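Local structure of N-acetylmuramoyl-L-alanine amidase XlyA (Bacillus subtilis, 3RDR) at residues L27-H32 against W114-L119; I95-N100 against A110-L115; N77-G82 against G88-I93. The protein hydrolyses the amide link between N-acetylmuramoyl residues and L-amino acids in cell-wall glycopeptides, the chain here being the zinc-binding catalytic domain of this autolysin. One frame throughout, in Å; residues are numbered along the deposited sequence.

Contact 1 (L27-H32 against W114-L119). With ZN (zinc ion), chain B.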
loop_
_atom_site.group_PDB
_atom_site.type_symbol
_atom_site.label_atom_id
_atom_site.label_comp_id
_atom_site.label_asym_id
_atom_site.label_seq_id
_atom_site.Cartn_x
_atom_site.Cartn_y
_atom_site.Cartn_z
ATOM N N LEU A 27 12.857 -1.672 -4.278
ATOM C CA LEU A 27 13.183 -2.908 -4.980
ATOM C C LEU A 27 12.007 -3.882 -4.845
ATOM O O LEU A 27 11.970 -4.923 -5.510
ATOM C CB LEU A 27 14.436 -3.542 -4.371
ATOM C CG LEU A 27 15.702 -2.679 -4.321
ATOM C CD1 LEU A 27 16.805 -3.433 -3.583
ATOM C CD2 LEU A 27 16.140 -2.322 -5.737
ATOM N N TYR A 28 11.056 -3.537 -3.977
ATOM C CA TYR A 28 9.884 -4.375 -3.735
ATOM C C TYR A 28 8.596 -3.564 -3.667
ATOM O O TYR A 28 8.614 -2.333 -3.571
ATOM C CB TYR A 28 10.023 -5.121 -2.404
ATOM C CG TYR A 28 11.258 -5.978 -2.263
ATOM C CD1 TYR A 28 11.246 -7.324 -2.636
ATOM C CD2 TYR A 28 12.435 -5.449 -1.738
ATOM C CE1 TYR A 28 12.383 -8.123 -2.483
ATOM C CE2 TYR A 28 13.576 -6.236 -1.585
ATOM C CZ TYR A 28 13.542 -7.571 -1.956
ATOM O OH TYR A 28 14.660 -8.353 -1.782
ATOM N N ILE A 29 7.481 -4.287 -3.710
ATOM C CA ILE A 29 6.149 -3.714 -3.602
ATOM C C ILE A 29 5.427 -4.612 -2.600
ATOM O O ILE A 29 5.267 -5.814 -2.827
ATOM C CB ILE A 29 5.424 -3.721 -4.957
ATOM C CG1 ILE A 29 6.132 -2.757 -5.913
ATOM C CG2 ILE A 29 3.967 -3.308 -4.782
ATOM C CD1 ILE A 29 5.592 -2.779 -7.340
ATOM N N THR A 30 5.026 -4.026 -1.474
ATOM C CA THR A 30 4.356 -4.756 -0.406
ATOM C C THR A 30 2.849 -4.481 -0.373
ATOM O O THR A 30 2.416 -3.334 -0.278
ATOM C CB THR A 30 4.984 -4.395 0.953
ATOM O OG1 THR A 30 6.392 -4.672 0.907
ATOM C CG2 THR A 30 4.357 -5.211 2.080
ATOM N N VAL A 31 2.054 -5.547 -0.435
ATOM C CA VAL A 31 0.592 -5.428 -0.447
ATOM C C VAL A 31 -0.072 -5.686 0.900
ATOM O O VAL A 31 0.268 -6.641 1.596
ATOM C CB VAL A 31 -0.016 -6.400 -1.483
ATOM C CG1 VAL A 31 -1.534 -6.236 -1.538
ATOM C CG2 VAL A 31 0.606 -6.146 -2.846
ATOM N N HIS A 32 -1.032 -4.828 1.246
ATOM C CA HIS A 32 -1.779 -4.926 2.500
ATOM C C HIS A 32 -3.286 -4.871 2.221
ATOM O O HIS A 32 -3.717 -4.551 1.115
ATOM C CB HIS A 32 -1.480 -3.731 3.423
ATOM C CG HIS A 32 -0.027 -3.496 3.705
ATOM N ND1 HIS A 32 0.567 -3.859 4.894
ATOM C CD2 HIS A 32 0.930 -2.861 2.987
ATOM C CE1 HIS A 32 1.824 -3.454 4.901
ATOM N NE2 HIS A 32 2.070 -2.845 3.756
ATOM N N TRP A 114 -3.600 -2.851 -11.408
ATOM C CA TRP A 114 -3.205 -1.894 -12.433
ATOM C C TRP A 114 -2.058 -1.037 -11.895
ATOM O O TRP A 114 -1.054 -0.820 -12.573
ATOM C CB TRP A 114 -4.374 -0.985 -12.811
ATOM C CG TRP A 114 -3.919 0.221 -13.580
ATOM C CD1 TRP A 114 -3.550 0.267 -14.896
ATOM C CD2 TRP A 114 -3.682 1.534 -13.050
ATOM N NE1 TRP A 114 -3.094 1.525 -15.216
ATOM C CE2 TRP A 114 -3.164 2.322 -14.103
ATOM C CE3 TRP A 114 -3.853 2.118 -11.787
ATOM C CZ2 TRP A 114 -2.815 3.666 -13.931
ATOM C CZ3 TRP A 114 -3.505 3.455 -11.616
ATOM C CH2 TRP A 114 -2.992 4.213 -12.684
ATOM N N LEU A 115 -2.222 -0.544 -10.671
ATOM C CA LEU A 115 -1.203 0.279 -10.028
ATOM C C LEU A 115 0.118 -0.481 -9.923
ATOM O O LEU A 115 1.177 0.048 -10.255
ATOM C CB LEU A 115 -1.664 0.695 -8.626
ATOM C CG LEU A 115 -0.649 1.411 -7.725
ATOM C CD1 LEU A 115 -0.223 2.723 -8.370
ATOM C CD2 LEU A 115 -1.268 1.672 -6.353
ATOM N N ILE A 116 0.048 -1.722 -9.460
ATOM C CA ILE A 116 1.242 -2.539 -9.304
ATOM C C ILE A 116 1.958 -2.769 -10.633
ATOM O O ILE A 116 3.186 -2.717 -10.694
ATOM C CB ILE A 116 0.895 -3.885 -8.641
ATOM C CG1 ILE A 116 0.448 -3.633 -7.194
ATOM C CG2 ILE A 116 2.102 -4.817 -8.664
ATOM C CD1 ILE A 116 -0.096 -4.853 -6.493
ATOM N N LYS A 117 1.199 -3.018 -11.696
ATOM C CA LYS A 117 1.796 -3.233 -13.013
ATOM C C LYS A 117 2.555 -1.977 -13.437
ATOM O O LYS A 117 3.667 -2.055 -13.956
ATOM C CB LYS A 117 0.719 -3.536 -14.059
ATOM C CG LYS A 117 1.256 -3.540 -15.487
ATOM C CD LYS A 117 0.249 -2.960 -16.471
ATOM C CE LYS A 117 -0.788 -3.985 -16.899
ATOM N NZ LYS A 117 -0.213 -5.001 -17.832
ATOM N N THR A 118 1.932 -0.824 -13.221
ATOM C CA THR A 118 2.523 0.460 -13.569
ATOM C C THR A 118 3.800 0.720 -12.768
ATOM O O THR A 118 4.793 1.202 -13.308
ATOM C CB THR A 118 1.529 1.602 -13.304
ATOM O OG1 THR A 118 0.304 1.338 -14.002
ATOM C CG2 THR A 118 2.102 2.928 -13.778
ATOM N N LEU A 119 3.762 0.400 -11.477
ATOM C CA LEU A 119 4.910 0.585 -10.594
ATOM C C LEU A 119 6.076 -0.322 -11.002
ATOM O O LEU A 119 7.233 0.098 -10.991
ATOM C CB LEU A 119 4.496 0.290 -9.149
ATOM C CG LEU A 119 4.254 1.440 -8.160
ATOM C CD1 LEU A 119 3.820 2.713 -8.869
ATOM C CD2 LEU A 119 3.207 0.992 -7.144
HETATM ZN ZN ZN B . -0.257 -5.229 6.444
#
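Ile29 and Val31 of strand 28-32 face Ile116 and Leu119 of helix 114-119, the two short axes running nearly antiparallel at 168° with a closest approach of 10.3 Å. The backbones come nearest at Ile29 and Ile116, whose CA atoms lie 7.6 Å apart. Ile29 gives the largest share of the contact, through its outermost methyl. With CG1 beside the backbone N and the chain extended beyond it (chi2 174°), CD1 reaches between Ile116 and Leu119, about one helical turn apart: it rests on Leu119 CB at 3.7 Å and lies 4.3 Å from Ile116 CG2. Ile116 reaches back by its other branch, placing CD1 3.9 Å from Val31 CG2, and these two side chains meet at about a right angle. Leu119 thus touches with the root of its side chain, while Ile116 uses both branches, one for each strand residue. Ile93 and Phe61 pack on Leu119, and Phe152 and Trp149 of helix 149-154 lie against Ile116 and Val31 respectively, extending the apolar layer beyond the pair.

On the other side of the strand the character changes. His32 binds the zinc ion through ND1 at 2.2 Å, His133 and Cys141 supplying further ligands. Thr30 OG1, pointing the same general way, bonds to Ser92 OG and Trp136 NE1. One strand therefore has an oily side and a metal-binding side. No hydrogen bond joins it to the helix; the four touching residues are buried and their side chains meet by apolar contact, Ile29 CD1 also lying near the carbonyl Ile116 O, so the zinc ligand His32 stands on a strand whose reverse side is held by dispersion and the exclusion of water.

Contact 2 (I95-N100 against A110-L115)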
loop_
_atom_site.group_PDB
_atom_site.type_symbol
_atom_site.label_atom_id
_atom_site.label_comp_id
_atom_site.label_asym_id
_atom_site.label_seq_id
_atom_site.Cartn_x
_atom_site.Cartn_y
_atom_site.Cartn_z
ATOM N N ILE A 95 1.352 -0.665 -0.312
ATOM C CA ILE A 95 0.024 -0.443 -0.882
ATOM C C ILE A 95 -1.074 -1.055 -0.014
ATOM O O ILE A 95 -0.999 -2.225 0.372
ATOM C CB ILE A 95 -0.118 -1.060 -2.307
ATOM C CG1 ILE A 95 0.864 -0.404 -3.282
ATOM C CG2 ILE A 95 -1.536 -0.839 -2.834
ATOM C CD1 ILE A 95 2.281 -0.875 -3.129
ATOM N N GLU A 96 -2.093 -0.261 0.293
ATOM C CA GLU A 96 -3.215 -0.749 1.087
ATOM C C GLU A 96 -4.440 -0.850 0.190
ATOM O O GLU A 96 -4.695 0.043 -0.622
ATOM C CB GLU A 96 -3.514 0.200 2.255
ATOM C CG GLU A 96 -2.657 -0.027 3.495
ATOM C CD GLU A 96 -3.165 -1.171 4.370
ATOM O OE1 GLU A 96 -4.038 -1.942 3.914
ATOM O OE2 GLU A 96 -2.679 -1.307 5.516
ATOM N N ILE A 97 -5.188 -1.938 0.330
ATOM C CA ILE A 97 -6.407 -2.136 -0.448
ATOM C C ILE A 97 -7.570 -2.086 0.535
ATOM O O ILE A 97 -7.599 -2.832 1.511
ATOM C CB ILE A 97 -6.399 -3.496 -1.183
ATOM C CG1 ILE A 97 -5.215 -3.553 -2.152
ATOM C CG2 ILE A 97 -7.701 -3.674 -1.972
ATOM C CD1 ILE A 97 -5.108 -4.862 -2.921
ATOM N N CYS A 98 -8.522 -1.193 0.278
ATOM C CA CYS A 98 -9.676 -1.013 1.157
ATOM C C CYS A 98 -10.713 -2.138 1.120
ATOM O O CYS A 98 -10.821 -2.875 0.137
ATOM C CB CYS A 98 -10.362 0.320 0.837
ATOM S SG CYS A 98 -9.329 1.799 1.118
ATOM N N GLU A 99 -11.469 -2.246 2.210
ATOM C CA GLU A 99 -12.514 -3.250 2.361
ATOM C C GLU A 99 -13.831 -2.587 2.776
ATOM O O GLU A 99 -14.735 -3.263 3.271
ATOM C CB GLU A 99 -12.121 -4.264 3.443
ATOM C CG GLU A 99 -10.849 -5.067 3.164
ATOM C CD GLU A 99 -10.534 -6.051 4.280
ATOM O OE1 GLU A 99 -11.464 -6.753 4.725
ATOM O OE2 GLU A 99 -9.363 -6.130 4.709
ATOM N N ASN A 100 -13.942 -1.272 2.591
ATOM C CA ASN A 100 -15.156 -0.563 2.994
ATOM C C ASN A 100 -16.445 -1.151 2.408
ATOM O O ASN A 100 -16.504 -1.512 1.235
ATOM C CB ASN A 100 -15.042 0.934 2.663
ATOM C CG ASN A 100 -14.684 1.202 1.211
ATOM O OD1 ASN A 100 -13.675 0.708 0.698
ATOM N ND2 ASN A 100 -15.506 2.002 0.541
ATOM N N ALA A 110 -8.701 -4.903 -8.668
ATOM C CA ALA A 110 -8.356 -4.672 -10.064
ATOM C C ALA A 110 -7.571 -3.376 -10.194
ATOM O O ALA A 110 -6.615 -3.294 -10.967
ATOM C CB ALA A 110 -9.619 -4.601 -10.912
ATOM N N ASN A 111 -7.984 -2.360 -9.442
ATOM C CA ASN A 111 -7.301 -1.074 -9.477
ATOM C C ASN A 111 -5.895 -1.202 -8.901
ATOM O O ASN A 111 -4.963 -0.543 -9.365
ATOM C CB ASN A 111 -8.087 -0.018 -8.690
ATOM C CG ASN A 111 -9.404 0.344 -9.354
ATOM O OD1 ASN A 111 -9.546 0.232 -10.572
ATOM N ND2 ASN A 111 -10.369 0.798 -8.558
ATOM N N ALA A 112 -5.749 -2.055 -7.889
ATOM C CA ALA A 112 -4.460 -2.275 -7.250
ATOM C C ALA A 112 -3.514 -3.024 -8.187
ATOM O O ALA A 112 -2.309 -2.764 -8.201
ATOM C CB ALA A 112 -4.642 -3.055 -5.957
ATOM N N GLN A 113 -4.061 -3.958 -8.960
ATOM C CA GLN A 113 -3.250 -4.726 -9.902
ATOM C C GLN A 113 -2.760 -3.797 -11.006
ATOM O O GLN A 113 -1.632 -3.926 -11.480
ATOM C CB GLN A 113 -4.064 -5.893 -10.480
ATOM C CG GLN A 113 -4.392 -6.953 -9.438
ATOM C CD GLN A 113 -5.348 -8.022 -9.939
ATOM O OE1 GLN A 113 -6.412 -7.716 -10.471
ATOM N NE2 GLN A 113 -4.979 -9.281 -9.752
ATOM N N TRP A 114 -3.600 -2.851 -11.408
ATOM C CA TRP A 114 -3.205 -1.894 -12.433
ATOM C C TRP A 114 -2.058 -1.037 -11.895
ATOM O O TRP A 114 -1.054 -0.820 -12.573
ATOM C CB TRP A 114 -4.374 -0.985 -12.811
ATOM C CG TRP A 114 -3.919 0.221 -13.580
ATOM C CD1 TRP A 114 -3.550 0.267 -14.896
ATOM C CD2 TRP A 114 -3.682 1.534 -13.050
ATOM N NE1 TRP A 114 -3.094 1.525 -15.216
ATOM C CE2 TRP A 114 -3.164 2.322 -14.103
ATOM C CE3 TRP A 114 -3.853 2.118 -11.787
ATOM C CZ2 TRP A 114 -2.815 3.666 -13.931
ATOM C CZ3 TRP A 114 -3.505 3.455 -11.616
ATOM C CH2 TRP A 114 -2.992 4.213 -12.684
ATOM N N LEU A 115 -2.222 -0.544 -10.671
ATOM C CA LEU A 115 -1.203 0.279 -10.028
ATOM C C LEU A 115 0.118 -0.481 -9.923
ATOM O O LEU A 115 1.177 0.048 -10.255
ATOM C CB LEU A 115 -1.664 0.695 -8.626
ATOM C CG LEU A 115 -0.649 1.411 -7.725
ATOM C CD1 LEU A 115 -0.223 2.723 -8.370
ATOM C CD2 LEU A 115 -1.268 1.672 -6.353
#
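Ile97 and Ala112 make the tighter of two apolar touches between strand 95-97 and helix 110-115. Ile97 CD1 sits 3.6 Å from Ala112 CB, and CG1 of the same isoleucine is also close, at 3.9 Å, so the single methyl of the alanine lies against the last two carbons of the longer branch. That branch is extended (chi2 179°) and reaches Ala112 with its end. The small alanine side chain lets the backbones approach here, with the CA atoms of Ile97 and Ala112 7.1 Å apart. One helical turn on, the second touch is looser: Leu115 CD2 is 4.3 Å from Ile95 CG1. Ile95 is bent at its second torsion (chi2 77°), which swings CD1 along the sheet, and its CG1 methylene meets the leucine.

Strand 92-97 lies inside the mixed sheet of the T7 lysozyme-type amidase fold, between strands 61-63 and 28-33, and helix 105-122 packs across one side of it. The next layer of residues positions Ile95, Ile97 and Leu115. Ile95 is held by backbone hydrogen bonds to Thr30 and His32, and its side chain rests on Ile29; Ile97 bonds through its backbone to His32 and packs on Phe105 and Ala108, one helical turn or more before Ala112. Leu115 is flanked by Phe61 and Val63 of the strand on the far side of 92-97 from 28-33. The helix backbone continues regularly, with Leu115 N bonding to Asn111 O at 3.0 Å. Farther out, Asn111 ND2 is hydrogen-bonded to Asp64 O and Gln113 NE2 to Phe152 O, while past the strand end Glu99 forms a salt bridge with Arg143 and accepts from Ala35 N.

Contact 3 (N77-G82 against G88-I93)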
loop_
_atom_site.group_PDB
_atom_site.type_symbol
_atom_site.label_atom_id
_atom_site.label_comp_id
_atom_site.label_asym_id
_atom_site.label_seq_id
_atom_site.Cartn_x
_atom_site.Cartn_y
_atom_site.Cartn_z
ATOM N N ASN A 77 10.650 6.230 2.445
ATOM C CA ASN A 77 10.104 5.005 3.026
ATOM C C ASN A 77 8.895 5.292 3.908
ATOM O O ASN A 77 8.593 6.444 4.230
ATOM C CB ASN A 77 11.157 4.300 3.888
ATOM C CG ASN A 77 11.312 4.943 5.259
ATOM O OD1 ASN A 77 11.686 6.114 5.374
ATOM N ND2 ASN A 77 11.010 4.182 6.309
ATOM N N GLY A 78 8.209 4.225 4.297
ATOM C CA GLY A 78 7.062 4.347 5.175
ATOM C C GLY A 78 7.270 3.317 6.267
ATOM O O GLY A 78 8.174 2.498 6.160
ATOM N N TRP A 79 6.468 3.367 7.324
ATOM C CA TRP A 79 6.565 2.388 8.409
ATOM C C TRP A 79 5.336 1.495 8.259
ATOM O O TRP A 79 4.253 1.869 8.702
ATOM C CB TRP A 79 6.513 3.086 9.770
ATOM C CG TRP A 79 7.708 3.941 10.099
ATOM C CD1 TRP A 79 7.687 5.172 10.691
ATOM C CD2 TRP A 79 9.092 3.602 9.928
ATOM N NE1 TRP A 79 8.967 5.618 10.902
ATOM C CE2 TRP A 79 9.850 4.678 10.445
ATOM C CE3 TRP A 79 9.766 2.496 9.392
ATOM C CZ2 TRP A 79 11.248 4.683 10.441
ATOM C CZ3 TRP A 79 11.154 2.497 9.387
ATOM C CH2 TRP A 79 11.883 3.587 9.910
ATOM N N HIS A 80 5.489 0.322 7.648
ATOM C CA HIS A 80 4.329 -0.542 7.435
ATOM C C HIS A 80 4.590 -2.042 7.385
ATOM O O HIS A 80 3.677 -2.829 7.633
ATOM C CB HIS A 80 3.643 -0.128 6.133
ATOM C CG HIS A 80 4.536 -0.227 4.934
ATOM N ND1 HIS A 80 4.639 -1.372 4.175
ATOM C CD2 HIS A 80 5.429 0.650 4.414
ATOM C CE1 HIS A 80 5.559 -1.199 3.241
ATOM N NE2 HIS A 80 6.053 0.021 3.366
ATOM N N ALA A 81 5.822 -2.434 7.068
ATOM C CA ALA A 81 6.176 -3.847 6.939
ATOM C C ALA A 81 6.489 -4.569 8.248
ATOM O O ALA A 81 6.476 -5.798 8.297
ATOM C CB ALA A 81 7.347 -3.994 5.970
ATOM N N GLY A 82 6.783 -3.808 9.300
ATOM C CA GLY A 82 7.080 -4.408 10.589
ATOM C C GLY A 82 8.405 -5.141 10.695
ATOM O O GLY A 82 8.561 -6.016 11.547
ATOM N N GLY A 88 11.503 -4.384 3.803
ATOM C CA GLY A 88 10.076 -4.128 3.750
ATOM C C GLY A 88 9.819 -2.651 3.974
ATOM O O GLY A 88 9.196 -1.975 3.153
ATOM N N ASN A 89 10.310 -2.142 5.095
ATOM C CA ASN A 89 10.138 -0.734 5.409
ATOM C C ASN A 89 11.062 0.192 4.620
ATOM O O ASN A 89 10.623 1.229 4.124
ATOM C CB ASN A 89 10.355 -0.484 6.900
ATOM C CG ASN A 89 9.145 -0.859 7.736
ATOM O OD1 ASN A 89 8.007 -0.809 7.263
ATOM N ND2 ASN A 89 9.382 -1.212 8.991
ATOM N N ARG A 90 12.328 -0.192 4.486
ATOM C CA ARG A 90 13.311 0.655 3.809
ATOM C C ARG A 90 13.535 0.465 2.311
ATOM O O ARG A 90 14.274 1.236 1.701
ATOM C CB ARG A 90 14.655 0.542 4.538
ATOM C CG ARG A 90 14.592 0.935 6.025
ATOM C CD ARG A 90 14.315 2.428 6.208
ATOM N NE ARG A 90 15.400 3.264 5.696
ATOM C CZ ARG A 90 16.533 3.519 6.352
ATOM N NH1 ARG A 90 16.742 3.013 7.561
ATOM N NH2 ARG A 90 17.470 4.274 5.791
ATOM N N ALA A 91 12.908 -0.539 1.706
ATOM C CA ALA A 91 13.106 -0.753 0.273
ATOM C C ALA A 91 11.880 -1.250 -0.478
ATOM O O ALA A 91 12.008 -2.000 -1.447
ATOM C CB ALA A 91 14.278 -1.718 0.041
ATOM N N SER A 92 10.690 -0.857 -0.043
ATOM C CA SER A 92 9.496 -1.286 -0.758
ATOM C C SER A 92 8.412 -0.230 -0.716
ATOM O O SER A 92 8.378 0.616 0.180
ATOM C CB SER A 92 8.947 -2.607 -0.191
ATOM O OG SER A 92 8.081 -2.404 0.917
ATOM N N ILE A 93 7.543 -0.280 -1.717
ATOM C CA ILE A 93 6.421 0.633 -1.813
ATOM C C ILE A 93 5.241 -0.081 -1.166
ATOM O O ILE A 93 4.877 -1.185 -1.577
ATOM C CB ILE A 93 6.086 0.941 -3.283
ATOM C CG1 ILE A 93 7.286 1.615 -3.958
ATOM C CG2 ILE A 93 4.856 1.835 -3.367
ATOM C CD1 ILE A 93 7.122 1.811 -5.457
HETATM O O HOH W 1 8.491 1.628 2.729
HETATM O O HOH W 2 6.783 -1.166 10.841
#
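Asn89 grips the backbone of His80 and Ala81 by one atom: OD1 accepts from His80 N at 2.8 Å and from Ala81 N at 2.7 Å. The two N-H groups come from opposite faces of the amide plane, each tilted about 30° from it, and both bonds are fairly straight (161° and 156°). Asn89 ND2 bonds to Gly84 O, so both ends of the amide fix the loop.

Water adds a second layer of polar links. One molecule accepts from Gly78 N and donates to Asn89 O and Ser92 O, and also meets His80 NE2 at 3.0 Å; another is shared by Asn89 ND2 and, weakly, Gly82 N.

Packing supplies the rest. The Asn89 amide stands nearly upright at the edge of the Trp79 ring, CE3 lying 3.7 Å from ND2. Ala81 CB presses on Gly88 C at 3.4 Å, where Gly88 brings no side chain. Ser92 OG meets the edge of His80 at CE1.

His80 ND1 bonds to NE2 of the zinc ligand His32, which places this loop, held by Asn89, in the second shell of the zinc site of the amidase domain.

In the fold
After the N-terminal strand 7-9 the chain enters strand 28-33, whose partner in contact 1, on helix 105-122, comes some 80 residues later; contact 1 therefore closes the longest loop. Contact 3 is nested within it, joining the loop 77-82 to the nearby turn of helix and the start of strand 92-97. That strand runs on into contact 2, which closes a short connection to the same helix and follows contact 3 in series. Contacts 1 and 2 share Trp114 and Leu115 and dock one helix on parallel strands 28-33 and 92-97, neighbours in the sheet. The centres of contacts 2 and 3 are about 17 Å apart, on opposite sides of the chain's centre.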